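Local coordinates for protein TlmII (Streptoalloteichus hindustanus, PDB 4HVM) that probably acts in tallysomycin biosynthesis as a condensation-domain protein of the nonribosomal peptide synthetase type, perhaps handling phosphopantetheine-bound substrates, at residues 276-280 against 357-363. Numbering follows the deposited sequence.
Sequences YLSTE and WDVAVHL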
loop_
_atom_site.group_PDB
_atom_site.type_symbol
_atom_site.label_atom_id
_atom_site.label_comp_id
_atom_site.label_asym_id
_atom_site.label_seq_id
_atom_site.Cartn_x
_atom_site.Cartn_y
_atom_site.Cartn_z
ATOM N N TYR A 276 -19.492 2.886 2.943
ATOM C CA TYR A 276 -18.590 1.946 2.275
ATOM C C TYR A 276 -17.150 2.436 2.174
ATOM O O TYR A 276 -16.887 3.545 1.717
ATOM C CB TYR A 276 -19.126 1.569 0.895
ATOM C CG TYR A 276 -20.195 0.511 0.966
ATOM C CD1 TYR A 276 -21.500 0.839 1.310
ATOM C CD2 TYR A 276 -19.897 -0.819 0.706
ATOM C CE1 TYR A 276 -22.483 -0.130 1.384
ATOM C CE2 TYR A 276 -20.868 -1.794 0.776
ATOM C CZ TYR A 276 -22.159 -1.447 1.115
ATOM O OH TYR A 276 -23.121 -2.428 1.183
ATOM N N LEU A 277 -16.224 1.584 2.599
ATOM C CA LEU A 277 -14.811 1.929 2.648
ATOM C C LEU A 277 -13.983 1.024 1.743
ATOM O O LEU A 277 -14.496 0.072 1.157
ATOM C CB LEU A 277 -14.279 1.828 4.080
ATOM C CG LEU A 277 -14.677 2.856 5.139
ATOM C CD1 LEU A 277 -16.143 2.749 5.551
ATOM C CD2 LEU A 277 -13.780 2.713 6.358
ATOM N N SER A 278 -12.694 1.323 1.647
ATOM C CA SER A 278 -11.768 0.489 0.896
ATOM C C SER A 278 -10.484 0.285 1.691
ATOM O O SER A 278 -9.935 1.233 2.250
ATOM C CB SER A 278 -11.447 1.125 -0.457
ATOM O OG SER A 278 -10.414 0.416 -1.118
ATOM N N THR A 279 -10.010 -0.954 1.747
ATOM C CA THR A 279 -8.741 -1.246 2.405
ATOM C C THR A 279 -8.002 -2.351 1.663
ATOM O O THR A 279 -8.601 -3.084 0.877
ATOM C CB THR A 279 -8.942 -1.656 3.878
ATOM O OG1 THR A 279 -7.671 -1.749 4.535
ATOM C CG2 THR A 279 -9.663 -2.991 3.974
ATOM N N GLU A 280 -6.702 -2.473 1.914
ATOM C CA GLU A 280 -5.904 -3.498 1.251
ATOM C C GLU A 280 -5.886 -4.808 2.033
ATOM O O GLU A 280 -6.150 -4.834 3.235
ATOM C CB GLU A 280 -4.474 -3.008 1.011
ATOM C CG GLU A 280 -4.358 -1.957 -0.077
ATOM C CD GLU A 280 -4.061 -0.579 0.474
ATOM O OE1 GLU A 280 -3.133 -0.460 1.303
ATOM O OE2 GLU A 280 -4.754 0.382 0.075
ATOM N N TRP A 357 -17.353 4.229 -2.890
ATOM C CA TRP A 357 -16.575 3.809 -1.727
ATOM C C TRP A 357 -15.383 4.743 -1.543
ATOM O O TRP A 357 -14.231 4.314 -1.542
ATOM C CB TRP A 357 -16.129 2.342 -1.838
ATOM C CG TRP A 357 -15.493 1.953 -3.149
ATOM C CD1 TRP A 357 -14.201 2.169 -3.532
ATOM C CD2 TRP A 357 -16.118 1.253 -4.233
ATOM N NE1 TRP A 357 -13.986 1.663 -4.790
ATOM C CE2 TRP A 357 -15.147 1.095 -5.242
ATOM C CE3 TRP A 357 -17.404 0.751 -4.451
ATOM C CZ2 TRP A 357 -15.424 0.456 -6.451
ATOM C CZ3 TRP A 357 -17.676 0.117 -5.651
ATOM C CH2 TRP A 357 -16.691 -0.025 -6.634
ATOM N N ASP A 358 -15.685 6.028 -1.367
ATOM C CA ASP A 358 -14.680 7.090 -1.415
ATOM C C ASP A 358 -13.889 7.298 -0.122
ATOM O O ASP A 358 -13.323 8.370 0.099
ATOM C CB ASP A 358 -15.327 8.410 -1.847
ATOM C CG ASP A 358 -16.413 8.859 -0.894
ATOM O OD1 ASP A 358 -16.861 8.021 -0.084
ATOM O OD2 ASP A 358 -16.822 10.039 -0.953
ATOM N N VAL A 359 -13.846 6.279 0.726
ATOM C CA VAL A 359 -13.002 6.324 1.912
ATOM C C VAL A 359 -11.988 5.190 1.868
ATOM O O VAL A 359 -12.358 4.015 1.852
ATOM C CB VAL A 359 -13.826 6.216 3.205
ATOM C CG1 VAL A 359 -12.908 6.241 4.416
ATOM C CG2 VAL A 359 -14.849 7.340 3.278
ATOM N N ALA A 360 -10.708 5.543 1.840
ATOM C CA ALA A 360 -9.649 4.546 1.754
ATOM C C ALA A 360 -8.812 4.504 3.023
ATOM O O ALA A 360 -8.302 5.527 3.474
ATOM C CB ALA A 360 -8.765 4.811 0.546
ATOM N N VAL A 361 -8.682 3.313 3.598
ATOM C CA VAL A 361 -7.828 3.099 4.757
ATOM C C VAL A 361 -6.742 2.103 4.389
ATOM O O VAL A 361 -7.038 1.014 3.904
ATOM C CB VAL A 361 -8.624 2.553 5.945
ATOM C CG1 VAL A 361 -7.711 2.347 7.140
ATOM C CG2 VAL A 361 -9.761 3.501 6.292
ATOM N N HIS A 362 -5.487 2.474 4.615
ATOM C CA HIS A 362 -4.369 1.645 4.174
ATOM C C HIS A 362 -3.740 0.819 5.297
ATOM O O HIS A 362 -4.199 0.854 6.442
ATOM C CB HIS A 362 -3.320 2.505 3.464
ATOM C CG HIS A 362 -3.872 3.291 2.314
ATOM N ND1 HIS A 362 -4.269 2.703 1.132
ATOM C CD2 HIS A 362 -4.104 4.618 2.170
ATOM C CE1 HIS A 362 -4.718 3.633 0.308
ATOM N NE2 HIS A 362 -4.628 4.803 0.913
ATOM N N LEU A 363 -2.692 0.079 4.946
ATOM C CA LEU A 363 -2.060 -0.885 5.843
ATOM C C LEU A 363 -3.070 -1.932 6.305
ATOM O O LEU A 363 -3.944 -2.342 5.539
ATOM C CB LEU A 363 -1.415 -0.196 7.050
ATOM C CG LEU A 363 -0.446 -1.081 7.840
ATOM C CD1 LEU A 363 0.940 -1.067 7.197
ATOM C CD2 LEU A 363 -0.384 -0.674 9.305
#
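Ser278 lies between Val359 and Val361 and grips both through its backbone. Ser278 N donates to Val359 O at 2.7 Å, in a bent bond with an N-H...O angle of 139°. Ser278 O takes Val361 N at 2.8 Å, and this bond is much straighter, at 169°. Ser278 O also meets Ala360 CA at 3.4 Å in a CA-H...O contact. One face of the sheet here is tightly packed and mostly apolar. Leu277 and Val359 lie side by side there, with Leu277 CG 3.9 Å from Val359 CG1. Leu277 CD2 reaches on to Val361 CG2. Helix 241-255 covers this face, with Ala246, Leu253 and Met245 against the three side chains. The two segments are parallel neighbours in a mixed sheet, where the short strand 359-361 sits between strands 274-282 and 417-424. This is consistent with the chloramphenicol acetyltransferase-like fold of condensation domains. Thr279 adds a side-chain bond. Thr279 OG1, swung opposite the backbone N (chi1 -172°), donates to Val361 O at 2.9 Å, coming from above the carbonyl plane. Beyond this point the pairing gives way to side chains at a more open end. The chain of Glu280 bends at chi2 and brings its carboxylate to the edge of the His362 ring. His362 ND1 donates to the syn lone pair of Glu280 OE2 at 2.6 Å, and the two flat groups are nearly coplanar. Asp418 OD2 holds His362 NE2, so acidic side chains hold both nitrogens of the ring. An alanine in place of Glu280 would remove the carboxylate, is likely to leave ND1 without this acceptor and could let the imidazole turn more easily. Leu363, at the solvent side, is exposed and poorly ordered.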